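Local structure of folylpolyglutamate synthase protein FOLC (Mycobacterium tuberculosis, 2VOS) at residues Q275-Q280 with Q298-V303; G281-Y286 with L306-A311; S400-T404 with L417-A421. The protein probably catalyses the ATP-dependent addition of glutamate to dihydropteroate and to tetrahydrofolate, forming dihydrofolate and folylpolyglutamates. One frame throughout, in Å; residues are numbered along the deposited sequence.

Interaction 1: Q275-Q280 with Q298-V303. With ADP (adenosine-5'-diphosphate), chain B.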
ATOM      1  N   GLN A 275       5.738  13.793 -12.441  1.00 38.41           N
ATOM      2  CA  GLN A 275       4.963  15.022 -12.440  1.00 37.72           C
ATOM      3  C   GLN A 275       5.660  16.066 -11.566  1.00 38.52           C
ATOM      4  O   GLN A 275       6.485  15.726 -10.731  1.00 37.59           O
ATOM      5  CB  GLN A 275       3.575  14.770 -11.825  1.00 36.54           C
ATOM      6  CG  GLN A 275       3.589  14.007 -10.498  1.00 37.10           C
ATOM      7  CD  GLN A 275       2.205  13.437 -10.128  1.00 41.20           C
ATOM      8  OE1 GLN A 275       1.256  14.223  -9.912  1.00 40.21           O
ATOM      9  NE2 GLN A 275       2.071  12.085 -10.098  1.00 34.88           N
ATOM     10  N   VAL A 276       5.316  17.333 -11.766  1.00 37.63           N
ATOM     11  CA  VAL A 276       5.877  18.388 -10.973  1.00 37.90           C
ATOM     12  C   VAL A 276       4.704  19.028 -10.231  1.00 38.30           C
ATOM     13  O   VAL A 276       3.676  19.332 -10.829  1.00 38.57           O
ATOM     14  CB  VAL A 276       6.554  19.401 -11.883  1.00 39.25           C
ATOM     15  CG1 VAL A 276       7.009  20.608 -11.019  1.00 41.66           C
ATOM     16  CG2 VAL A 276       7.813  18.754 -12.598  1.00 38.32           C
ATOM     17  N   LEU A 277       4.859  19.248  -8.935  1.00 38.29           N
ATOM     18  CA  LEU A 277       3.785  19.726  -8.068  1.00 37.84           C
ATOM     19  C   LEU A 277       4.084  21.055  -7.398  1.00 37.39           C
ATOM     20  O   LEU A 277       5.225  21.366  -7.061  1.00 38.55           O
ATOM     21  CB  LEU A 277       3.530  18.664  -6.937  1.00 37.38           C
ATOM     22  CG  LEU A 277       3.378  17.221  -7.453  1.00 40.91           C
ATOM     23  CD1 LEU A 277       3.267  16.207  -6.240  1.00 39.22           C
ATOM     24  CD2 LEU A 277       2.174  17.113  -8.326  1.00 40.13           C
ATOM     25  N   GLN A 278       3.033  21.805  -7.124  1.00 37.23           N
ATOM     26  CA  GLN A 278       3.124  22.871  -6.167  1.00 37.73           C
ATOM     27  C   GLN A 278       2.125  22.547  -5.066  1.00 38.08           C
ATOM     28  O   GLN A 278       0.912  22.429  -5.337  1.00 37.45           O
ATOM     29  CB  GLN A 278       2.715  24.228  -6.816  1.00 37.18           C
ATOM     30  CG  GLN A 278       2.902  25.350  -5.817  1.00 40.92           C
ATOM     31  CD  GLN A 278       2.608  26.710  -6.416  1.00 48.83           C
ATOM     32  OE1 GLN A 278       1.478  26.968  -6.878  1.00 48.23           O
ATOM     33  NE2 GLN A 278       3.627  27.604  -6.392  1.00 42.62           N
ATOM     34  N   LEU A 279       2.617  22.410  -3.833  1.00 38.31           N
ATOM     35  CA  LEU A 279       1.777  21.958  -2.721  1.00 38.72           C
ATOM     36  C   LEU A 279       1.643  23.028  -1.640  1.00 39.57           C
ATOM     37  O   LEU A 279       2.639  23.595  -1.189  1.00 39.40           O
ATOM     38  CB  LEU A 279       2.381  20.698  -2.105  1.00 38.20           C
ATOM     39  CG  LEU A 279       2.623  19.488  -3.035  1.00 40.66           C
ATOM     40  CD1 LEU A 279       3.320  18.266  -2.282  1.00 44.56           C
ATOM     41  CD2 LEU A 279       1.328  18.989  -3.673  1.00 36.70           C
ATOM     42  N   GLN A 280       0.421  23.248  -1.186  1.00 40.24           N
ATOM     43  CA  GLN A 280       0.235  23.964   0.064  1.00 42.32           C
ATOM     44  C   GLN A 280       0.207  22.983   1.250  1.00 42.10           C
ATOM     45  O   GLN A 280      -0.712  22.144   1.358  1.00 43.43           O
ATOM     46  CB  GLN A 280      -1.043  24.769   0.025  1.00 43.10           C
ATOM     47  CG  GLN A 280      -1.243  25.575   1.322  1.00 48.41           C
ATOM     48  CD  GLN A 280      -2.104  26.730   1.062  1.00 58.46           C
ATOM     49  OE1 GLN A 280      -1.877  27.470   0.104  1.00 61.27           O
ATOM     50  NE2 GLN A 280      -3.134  26.909   1.895  1.00 61.95           N
ATOM     51  N   GLN A 298      -1.300  10.032  -6.993  1.00 38.33           N
ATOM     52  CA  GLN A 298      -0.026  10.172  -6.266  1.00 38.79           C
ATOM     53  C   GLN A 298       0.255  11.644  -5.832  1.00 39.44           C
ATOM     54  O   GLN A 298       0.950  11.881  -4.876  1.00 39.88           O
ATOM     55  CB  GLN A 298       1.157   9.552  -7.027  1.00 36.18           C
ATOM     56  CG  GLN A 298       0.968   8.008  -7.231  1.00 37.70           C
ATOM     57  CD  GLN A 298       1.143   7.228  -5.940  1.00 38.56           C
ATOM     58  OE1 GLN A 298       1.270   7.799  -4.862  1.00 40.04           O
ATOM     59  NE2 GLN A 298       1.210   5.915  -6.043  1.00 40.32           N
ATOM     60  N   ALA A 299      -0.270  12.617  -6.556  1.00 39.41           N
ATOM     61  CA  ALA A 299      -0.142  13.990  -6.079  1.00 40.10           C
ATOM     62  C   ALA A 299      -0.883  14.182  -4.762  1.00 40.45           C
ATOM     63  O   ALA A 299      -0.437  14.916  -3.876  1.00 39.50           O
ATOM     64  CB  ALA A 299      -0.687  15.016  -7.180  1.00 39.99           C
ATOM     65  N   HIS A 300      -2.024  13.511  -4.629  1.00 40.75           N
ATOM     66  CA  HIS A 300      -2.834  13.635  -3.405  1.00 40.93           C
ATOM     67  C   HIS A 300      -2.179  12.901  -2.247  1.00 39.71           C
ATOM     68  O   HIS A 300      -2.198  13.381  -1.105  1.00 38.85           O
ATOM     69  CB  HIS A 300      -4.278  13.109  -3.666  1.00 39.91           C
ATOM     70  CG  HIS A 300      -5.054  14.053  -4.522  1.00 46.50           C
ATOM     71  ND1 HIS A 300      -5.366  15.337  -4.105  1.00 48.54           N
ATOM     72  CD2 HIS A 300      -5.489  13.957  -5.800  1.00 48.74           C
ATOM     73  CE1 HIS A 300      -5.958  15.988  -5.091  1.00 49.39           C
ATOM     74  NE2 HIS A 300      -6.040  15.177  -6.132  1.00 52.05           N
ATOM     75  N   ASN A 301      -1.611  11.730  -2.541  1.00 37.69           N
ATOM     76  CA  ASN A 301      -0.827  10.988  -1.558  1.00 39.19           C
ATOM     77  C   ASN A 301       0.383  11.847  -1.134  1.00 38.84           C
ATOM     78  O   ASN A 301       0.686  11.914   0.045  1.00 40.39           O
ATOM     79  CB  ASN A 301      -0.269   9.662  -2.128  1.00 37.25           C
ATOM     80  CG  ASN A 301      -1.391   8.657  -2.416  1.00 40.79           C
ATOM     81  OD1 ASN A 301      -2.511   8.826  -1.919  1.00 39.66           O
ATOM     82  ND2 ASN A 301      -1.088   7.612  -3.174  1.00 38.11           N
ATOM     83  N   ALA A 302       1.056  12.489  -2.085  1.00 38.17           N
ATOM     84  CA  ALA A 302       2.165  13.395  -1.717  1.00 38.03           C
ATOM     85  C   ALA A 302       1.795  14.484  -0.751  1.00 37.89           C
ATOM     86  O   ALA A 302       2.463  14.697   0.261  1.00 39.17           O
ATOM     87  CB  ALA A 302       2.794  14.002  -2.964  1.00 38.55           C
ATOM     88  N   VAL A 303       0.727  15.228  -1.009  1.00 38.11           N
ATOM     89  CA  VAL A 303       0.476  16.344  -0.103  1.00 38.02           C
ATOM     90  C   VAL A 303      -0.003  15.795   1.253  1.00 38.08           C
ATOM     91  O   VAL A 303       0.228  16.394   2.294  1.00 37.86           O
ATOM     92  CB  VAL A 303      -0.605  17.314  -0.666  1.00 37.75           C
ATOM     93  CG1 VAL A 303      -1.989  16.656  -0.650  1.00 35.45           C
ATOM     94  CG2 VAL A 303      -0.599  18.622   0.110  1.00 37.33           C
TER
HETATM   95  PB  ADP B1490      -2.700   0.545   0.039  1.00 32.04           P
HETATM   96  O1B ADP B1490      -1.424   0.360   0.818  1.00 29.25           O
HETATM   97  O2B ADP B1490      -3.269  -0.749  -0.472  1.00 33.59           O
HETATM   98  O3B ADP B1490      -3.727   1.450   0.648  1.00 30.87           O
HETATM   99  PA  ADP B1490      -1.018   1.455  -2.227  1.00 32.77           P
HETATM  100  O1A ADP B1490      -0.316   0.107  -2.154  1.00 31.51           O
HETATM  101  O2A ADP B1490      -0.311   2.799  -2.300  1.00 26.12           O
HETATM  102  O3A ADP B1490      -2.338   1.458  -1.258  1.00 31.81           O
HETATM  103  O5' ADP B1490      -1.774   1.369  -3.663  1.00 35.29           O
HETATM  104  C5' ADP B1490      -2.486   0.222  -4.150  1.00 33.51           C
HETATM  105  C4' ADP B1490      -3.080   0.650  -5.510  1.00 39.19           C
HETATM  106  O4' ADP B1490      -4.070   1.692  -5.283  1.00 34.70           O
HETATM  107  C3' ADP B1490      -2.092   1.353  -6.438  1.00 41.59           C
HETATM  108  O3' ADP B1490      -1.581   0.460  -7.407  1.00 47.10           O
HETATM  109  C2' ADP B1490      -2.836   2.395  -7.225  1.00 42.55           C
HETATM  110  O2' ADP B1490      -3.575   1.683  -8.276  1.00 48.77           O
HETATM  111  C1' ADP B1490      -3.947   2.746  -6.269  1.00 37.44           C
HETATM  112  N9  ADP B1490      -3.759   3.974  -5.444  1.00 34.80           N
HETATM  113  C8  ADP B1490      -2.738   4.357  -4.606  1.00 32.19           C
HETATM  114  N7  ADP B1490      -3.049   5.548  -4.014  1.00 31.85           N
HETATM  115  C5  ADP B1490      -4.323   5.859  -4.394  1.00 31.30           C
HETATM  116  C6  ADP B1490      -5.285   6.934  -4.124  1.00 33.48           C
HETATM  117  N6  ADP B1490      -4.966   7.954  -3.299  1.00 30.42           N
HETATM  118  N1  ADP B1490      -6.451   6.872  -4.777  1.00 30.70           N
HETATM  119  C2  ADP B1490      -6.823   5.915  -5.665  1.00 31.87           C
HETATM  120  N3  ADP B1490      -6.010   4.865  -5.953  1.00 32.58           N
HETATM  121  C4  ADP B1490      -4.776   4.835  -5.350  1.00 34.00           C

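Interaction 2: G281-Y286 with L306-A311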
ATOM      1  N   GLY A 281       1.242  23.030   2.077  1.00 41.08           N
ATOM      2  CA  GLY A 281       1.318  22.212   3.265  1.00 41.47           C
ATOM      3  C   GLY A 281       0.840  23.026   4.456  1.00 41.94           C
ATOM      4  O   GLY A 281       0.403  24.207   4.306  1.00 41.45           O
ATOM      5  N   LEU A 282       1.002  22.473   5.659  1.00 41.99           N
ATOM      6  CA  LEU A 282       0.603  23.213   6.885  1.00 42.53           C
ATOM      7  C   LEU A 282       1.464  24.477   7.151  1.00 43.34           C
ATOM      8  O   LEU A 282       0.983  25.429   7.742  1.00 42.71           O
ATOM      9  CB  LEU A 282       0.698  22.299   8.098  1.00 42.01           C
ATOM     10  CG  LEU A 282      -0.036  20.974   7.971  1.00 43.43           C
ATOM     11  CD1 LEU A 282       0.144  20.243   9.243  1.00 44.03           C
ATOM     12  CD2 LEU A 282      -1.554  21.239   7.738  1.00 43.33           C
ATOM     13  N   GLY A 283       2.740  24.447   6.768  1.00 43.49           N
ATOM     14  CA  GLY A 283       3.651  25.550   6.986  1.00 43.54           C
ATOM     15  C   GLY A 283       3.863  26.456   5.775  1.00 44.61           C
ATOM     16  O   GLY A 283       4.665  27.392   5.835  1.00 45.39           O
ATOM     17  N   GLY A 284       3.128  26.239   4.684  1.00 43.35           N
ATOM     18  CA  GLY A 284       3.209  27.169   3.558  1.00 43.88           C
ATOM     19  C   GLY A 284       3.260  26.481   2.195  1.00 44.03           C
ATOM     20  O   GLY A 284       2.985  25.281   2.075  1.00 43.18           O
ATOM     21  N   VAL A 285       3.642  27.229   1.167  1.00 43.00           N
ATOM     22  CA  VAL A 285       3.684  26.702  -0.174  1.00 43.60           C
ATOM     23  C   VAL A 285       5.076  26.138  -0.518  1.00 44.30           C
ATOM     24  O   VAL A 285       6.093  26.796  -0.328  1.00 44.33           O
ATOM     25  CB  VAL A 285       3.311  27.793  -1.177  1.00 44.41           C
ATOM     26  CG1 VAL A 285       3.357  27.277  -2.626  1.00 42.26           C
ATOM     27  CG2 VAL A 285       1.929  28.353  -0.829  1.00 45.41           C
ATOM     28  N   TYR A 286       5.125  24.903  -1.017  1.00 43.55           N
ATOM     29  CA  TYR A 286       6.356  24.311  -1.457  1.00 41.83           C
ATOM     30  C   TYR A 286       6.244  24.130  -2.971  1.00 41.85           C
ATOM     31  O   TYR A 286       5.308  23.506  -3.431  1.00 42.28           O
ATOM     32  CB  TYR A 286       6.567  22.961  -0.772  1.00 41.75           C
ATOM     33  CG  TYR A 286       6.583  22.998   0.770  1.00 43.52           C
ATOM     34  CD1 TYR A 286       7.778  23.031   1.492  1.00 47.63           C
ATOM     35  CD2 TYR A 286       5.412  23.018   1.477  1.00 44.05           C
ATOM     36  CE1 TYR A 286       7.785  23.075   2.917  1.00 50.91           C
ATOM     37  CE2 TYR A 286       5.401  23.070   2.891  1.00 49.90           C
ATOM     38  CZ  TYR A 286       6.595  23.069   3.602  1.00 51.24           C
ATOM     39  OH  TYR A 286       6.566  23.066   5.000  1.00 58.44           O
ATOM     40  N   LEU A 306       3.205  14.966   3.032  1.00 38.28           N
ATOM     41  CA  LEU A 306       3.844  16.207   3.455  1.00 37.86           C
ATOM     42  C   LEU A 306       3.175  16.755   4.739  1.00 38.85           C
ATOM     43  O   LEU A 306       3.855  17.011   5.740  1.00 40.72           O
ATOM     44  CB  LEU A 306       3.810  17.226   2.326  1.00 37.27           C
ATOM     45  CG  LEU A 306       4.169  18.693   2.691  1.00 41.14           C
ATOM     46  CD1 LEU A 306       5.667  18.688   3.024  1.00 36.28           C
ATOM     47  CD2 LEU A 306       3.888  19.660   1.505  1.00 39.70           C
ATOM     48  N   ALA A 307       1.863  16.926   4.729  1.00 38.88           N
ATOM     49  CA  ALA A 307       1.142  17.432   5.896  1.00 38.75           C
ATOM     50  C   ALA A 307       1.410  16.540   7.122  1.00 39.75           C
ATOM     51  O   ALA A 307       1.659  17.047   8.226  1.00 41.58           O
ATOM     52  CB  ALA A 307      -0.371  17.517   5.586  1.00 37.20           C
ATOM     53  N   SER A 308       1.495  15.226   6.937  1.00 39.06           N
ATOM     54  CA  SER A 308       1.777  14.317   8.057  1.00 39.40           C
ATOM     55  C   SER A 308       3.183  14.549   8.652  1.00 39.65           C
ATOM     56  O   SER A 308       3.382  14.492   9.868  1.00 39.42           O
ATOM     57  CB  SER A 308       1.680  12.853   7.591  1.00 40.32           C
ATOM     58  OG  SER A 308       0.378  12.600   7.081  1.00 44.87           O
ATOM     59  N   VAL A 309       4.160  14.767   7.780  1.00 39.64           N
ATOM     60  CA  VAL A 309       5.543  14.967   8.235  1.00 39.48           C
ATOM     61  C   VAL A 309       5.657  16.361   8.892  1.00 40.59           C
ATOM     62  O   VAL A 309       6.340  16.517   9.928  1.00 40.58           O
ATOM     63  CB  VAL A 309       6.538  14.783   7.111  1.00 40.14           C
ATOM     64  CG1 VAL A 309       7.918  15.273   7.564  1.00 39.38           C
ATOM     65  CG2 VAL A 309       6.593  13.287   6.754  1.00 37.01           C
ATOM     66  N   GLU A 310       4.941  17.344   8.327  1.00 40.38           N
ATOM     67  CA  GLU A 310       4.871  18.696   8.905  1.00 40.26           C
ATOM     68  C   GLU A 310       4.282  18.597  10.296  1.00 41.09           C
ATOM     69  O   GLU A 310       4.827  19.190  11.254  1.00 41.67           O
ATOM     70  CB  GLU A 310       4.003  19.608   8.048  1.00 39.52           C
ATOM     71  CG  GLU A 310       4.720  20.072   6.793  1.00 40.31           C
ATOM     72  CD  GLU A 310       3.843  21.002   6.010  1.00 42.83           C
ATOM     73  OE1 GLU A 310       2.727  20.574   5.645  1.00 39.78           O
ATOM     74  OE2 GLU A 310       4.196  22.199   5.862  1.00 43.27           O
ATOM     75  N   ALA A 311       3.175  17.873  10.419  1.00 40.61           N
ATOM     76  CA  ALA A 311       2.485  17.717  11.717  1.00 42.19           C
ATOM     77  C   ALA A 311       3.417  17.067  12.734  1.00 43.41           C
ATOM     78  O   ALA A 311       3.552  17.558  13.858  1.00 44.36           O
ATOM     79  CB  ALA A 311       1.255  16.856  11.578  1.00 42.24           C
TER

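Interaction 3: S400-T404 with L417-A421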
ATOM      1  N   SER A 400      -7.944  -5.190 -24.927  1.00 43.18           N
ATOM      2  CA  SER A 400      -8.364  -6.520 -24.506  1.00 44.03           C
ATOM      3  C   SER A 400      -7.712  -6.904 -23.220  1.00 43.35           C
ATOM      4  O   SER A 400      -6.808  -6.211 -22.729  1.00 42.98           O
ATOM      5  CB  SER A 400      -8.154  -7.594 -25.607  1.00 44.49           C
ATOM      6  OG  SER A 400      -6.791  -7.839 -25.803  1.00 50.23           O
ATOM      7  N   VAL A 401      -8.125  -8.035 -22.670  1.00 42.63           N
ATOM      8  CA  VAL A 401      -7.574  -8.481 -21.419  1.00 42.73           C
ATOM      9  C   VAL A 401      -7.244  -9.976 -21.501  1.00 43.55           C
ATOM     10  O   VAL A 401      -7.958 -10.746 -22.172  1.00 43.67           O
ATOM     11  CB  VAL A 401      -8.546  -8.092 -20.290  1.00 44.03           C
ATOM     12  CG1 VAL A 401      -9.944  -8.808 -20.482  1.00 42.87           C
ATOM     13  CG2 VAL A 401      -7.933  -8.330 -18.933  1.00 45.91           C
ATOM     14  N   VAL A 402      -6.135 -10.377 -20.877  1.00 42.28           N
ATOM     15  CA  VAL A 402      -5.802 -11.797 -20.697  1.00 42.14           C
ATOM     16  C   VAL A 402      -5.983 -12.072 -19.219  1.00 42.65           C
ATOM     17  O   VAL A 402      -5.291 -11.466 -18.397  1.00 44.19           O
ATOM     18  CB  VAL A 402      -4.304 -12.058 -21.043  1.00 41.94           C
ATOM     19  CG1 VAL A 402      -4.003 -13.582 -21.010  1.00 40.90           C
ATOM     20  CG2 VAL A 402      -3.971 -11.451 -22.427  1.00 38.81           C
ATOM     21  N   VAL A 403      -6.907 -12.958 -18.871  1.00 43.38           N
ATOM     22  CA  VAL A 403      -7.169 -13.294 -17.475  1.00 42.77           C
ATOM     23  C   VAL A 403      -6.432 -14.557 -17.112  1.00 43.38           C
ATOM     24  O   VAL A 403      -6.285 -15.469 -17.929  1.00 42.28           O
ATOM     25  CB  VAL A 403      -8.680 -13.457 -17.190  1.00 43.60           C
ATOM     26  CG1 VAL A 403      -9.429 -12.154 -17.459  1.00 42.84           C
ATOM     27  CG2 VAL A 403      -9.263 -14.512 -18.046  1.00 41.65           C
ATOM     28  N   THR A 404      -5.917 -14.604 -15.887  1.00 44.08           N
ATOM     29  CA  THR A 404      -5.103 -15.709 -15.461  1.00 44.29           C
ATOM     30  C   THR A 404      -5.223 -15.870 -13.943  1.00 44.56           C
ATOM     31  O   THR A 404      -6.173 -15.373 -13.331  1.00 44.38           O
ATOM     32  CB  THR A 404      -3.614 -15.539 -15.979  1.00 44.88           C
ATOM     33  OG1 THR A 404      -2.864 -16.720 -15.689  1.00 44.59           O
ATOM     34  CG2 THR A 404      -2.919 -14.356 -15.346  1.00 43.42           C
ATOM     35  N   LEU A 417     -13.007 -15.725 -13.606  1.00 42.14           N
ATOM     36  CA  LEU A 417     -12.543 -14.369 -13.941  1.00 41.20           C
ATOM     37  C   LEU A 417     -12.821 -14.074 -15.447  1.00 41.74           C
ATOM     38  O   LEU A 417     -13.216 -12.961 -15.835  1.00 41.17           O
ATOM     39  CB  LEU A 417     -11.052 -14.218 -13.620  1.00 39.44           C
ATOM     40  CG  LEU A 417     -10.420 -12.837 -13.876  1.00 40.18           C
ATOM     41  CD1 LEU A 417     -11.256 -11.787 -13.139  1.00 38.18           C
ATOM     42  CD2 LEU A 417      -8.954 -12.765 -13.449  1.00 36.85           C
ATOM     43  N   ALA A 418     -12.592 -15.075 -16.285  1.00 41.73           N
ATOM     44  CA  ALA A 418     -12.909 -14.971 -17.702  1.00 43.25           C
ATOM     45  C   ALA A 418     -14.395 -14.599 -17.970  1.00 43.84           C
ATOM     46  O   ALA A 418     -14.706 -13.777 -18.829  1.00 43.69           O
ATOM     47  CB  ALA A 418     -12.602 -16.336 -18.407  1.00 43.10           C
ATOM     48  N   LEU A 419     -15.304 -15.281 -17.300  1.00 44.14           N
ATOM     49  CA  LEU A 419     -16.721 -14.955 -17.407  1.00 45.40           C
ATOM     50  C   LEU A 419     -17.020 -13.519 -16.911  1.00 45.42           C
ATOM     51  O   LEU A 419     -17.677 -12.753 -17.605  1.00 45.51           O
ATOM     52  CB  LEU A 419     -17.502 -15.991 -16.608  1.00 45.66           C
ATOM     53  CG  LEU A 419     -19.009 -15.995 -16.443  1.00 48.05           C
ATOM     54  CD1 LEU A 419     -19.730 -16.132 -17.809  1.00 48.35           C
ATOM     55  CD2 LEU A 419     -19.303 -17.206 -15.539  1.00 50.21           C
ATOM     56  N   ALA A 420     -16.529 -13.163 -15.713  1.00 45.21           N
ATOM     57  CA  ALA A 420     -16.658 -11.800 -15.186  1.00 44.71           C
ATOM     58  C   ALA A 420     -16.180 -10.781 -16.239  1.00 44.29           C
ATOM     59  O   ALA A 420     -16.927  -9.867 -16.596  1.00 45.18           O
ATOM     60  CB  ALA A 420     -15.885 -11.630 -13.854  1.00 43.06           C
ATOM     61  N   ALA A 421     -14.960 -10.961 -16.752  1.00 44.22           N
ATOM     62  CA  ALA A 421     -14.397 -10.138 -17.817  1.00 43.42           C
ATOM     63  C   ALA A 421     -15.303 -10.075 -19.041  1.00 43.89           C
ATOM     64  O   ALA A 421     -15.544  -8.991 -19.588  1.00 42.62           O
ATOM     65  CB  ALA A 421     -12.981 -10.647 -18.228  1.00 43.56           C
TER

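Interaction 1: Q275-Q280 with Q298-V303
Leu-277 and Leu-279 reach from strand 275-280 onto the alanine-lined flank of helix 298-303, the kind of sheet-on-helix packing in which large aliphatic groups fill what small ones leave low. The strand is the middle member of a three-stranded antiparallel sheet, and sheet and helix both belong to the Mur ligase middle domain of the P-loop NTPase clan. Both leucines set CG beside the backbone N (chi1 -49° and -56°), so their branches lean the same way and form two neighbouring bumps. The first is forked over the helix: Leu-277 CD2 presses on Ala-299 CB at 3.7 Å, while Leu-277 CD1 reaches into the next dip, 4.0 Å from Ala-302 CB. The second bump lies one step further along, where Leu-279 CD2 meets Val-303 CB at 3.9 Å. Here the helix answers with a bump of its own, because Val-303 CG2 runs on to the strand backbone, 3.7 Å from Gln-280 O.

At the other end a polar group takes the place of a leucine. Gln-275 OE1 rests 3.4 Å from Ala-299 CB, and this buried amide is satisfied from outside the pair, by Arg-268 at OE1 and by the carbonyls of Leu-293 and Gly-295 at NE2. The far side of the same helix faces the nucleotide. Asn-301 reads the edge of the adenine with two bonds: OD1 accepts from ADP N6 at 2.9 Å, and ND2 gives a nearly straight bond to ADP N7 at 3.0 Å. One turn earlier Gln-298, whose NE2 is bonded to Ser-77, helps fix that amide: Asn-301 ND2 also donates to Gln-298 OE1 at 2.9 Å, arriving 61° out of the carbonyl plane.

Interaction 2: G281-Y286 with L306-A311
Glu-310 reaches from its helix into the type I turn Gly-281 to Gly-284 of a beta hairpin, a case of a carboxylate capturing two N-H groups of a tight turn. Its CB brushes Leu-282 CD1 at 4.1 Å. CG sits beside the backbone N (chi1 -77°) and the chain then runs out extended, taking CG past the hydroxyl of Tyr-286 and CD to the turn. At the tip, OE1 accepts from Leu-282 N at 2.6 Å on its syn side, and lies 3.2 Å from the bare CA of Gly-281. OE2 is gripped twice, from opposite faces of the carboxylate: by Gly-283 N at 2.8 Å and by the hydroxyl of Tyr-286, with OH at 2.7 Å on the anti side. Three donors thus hold a buried group that would probably be negative. The ring and carboxylate planes are 76° apart, and Leu-306 CD2 packs against Tyr-286 CD2 at 3.7 Å. Leu-282 in turn touches Ala-307 through CG and Ala-311 through CD1. The turn joins strands 274-281 and 284-291 and docks on helix 296-312; helix 323-331 packs on Tyr-286 and Leu-306, and strand 231-234 covers Ala-307 and Ala-311.

Interaction 3: S400-T404 with L417-A421
Val-403 and Leu-417 are brought together by their first side-chain torsions. In Val-403, chi1 of -62° puts CG1 beside the backbone N and CG2 between N and the carbonyl carbon, so that both methyls spread toward the helix like the prongs of a fork. In Leu-417, CG is anti to the backbone N (chi1 -178°), which carries the branched end out to the strand. The two side chains approach at a slant, and Val-403 CG1 lies 3.8 Å from Leu-417 CG. The same CG1 reaches the next turn of the helix, touching Ala-421 CB at 3.9 Å. The other prong, Val-403 CG2, comes down on Ala-418, 3.7 Å from its CA. One branched residue thereby occupies the hollow bounded by Leu-417, Ala-418 and Ala-421, where the two alanines let the helix backbone come close.

These elements are the first strand and the helix of a beta-alpha-beta crossover, which continues into strand 430-432, the parallel neighbour of strand 400-403 in the mixed sheet of the glutamate ligase domain. The short segments run nearly antiparallel, at 164°, with axes 8.9 Å apart, as expected when the chain turns back over the sheet before entering the next parallel strand. Strand 430-432 shares in the packing through Val-430 and Thr-432, and helix 387-394 flanks the crossover helix at Leu-417 and Ala-421. On the other face of the sheet, Val-402 lies against helix 436-451.

Further back along the strand the contact thins to one pair, Val-401 CG1 and Ala-421 CB at 4.2 Å. At the opposite end Leu-417 CD2 covers the backbone of Thr-404, 3.8 Å from its carbonyl O, while the Thr-404 hydroxyl is bonded to the carbonyl of Ala-433.

Overall arrangement
Interactions 1 and 2 are successive stations along helix 296-312, with centres about 11 Å apart, and their strand segments are neighbours in one antiparallel sheet; Leu-279 O and Tyr-286 N, 2.8 Å apart, probably form a hydrogen bond between them. Only interaction 1 includes a residue touching ADP. In interaction 2 the side chain of Ala-307 is about 14 Å from the nucleotide. Interaction 3 belongs to the glutamate ligase domain, its centre about 34 Å from that of interaction 1 and about 43 Å from that of interaction 2. That domain also serves the active site: Arg-338 and Asp-351 bind ADP, and the magnesium ligand His-354 has its side chain about 11 Å from that of Leu-417.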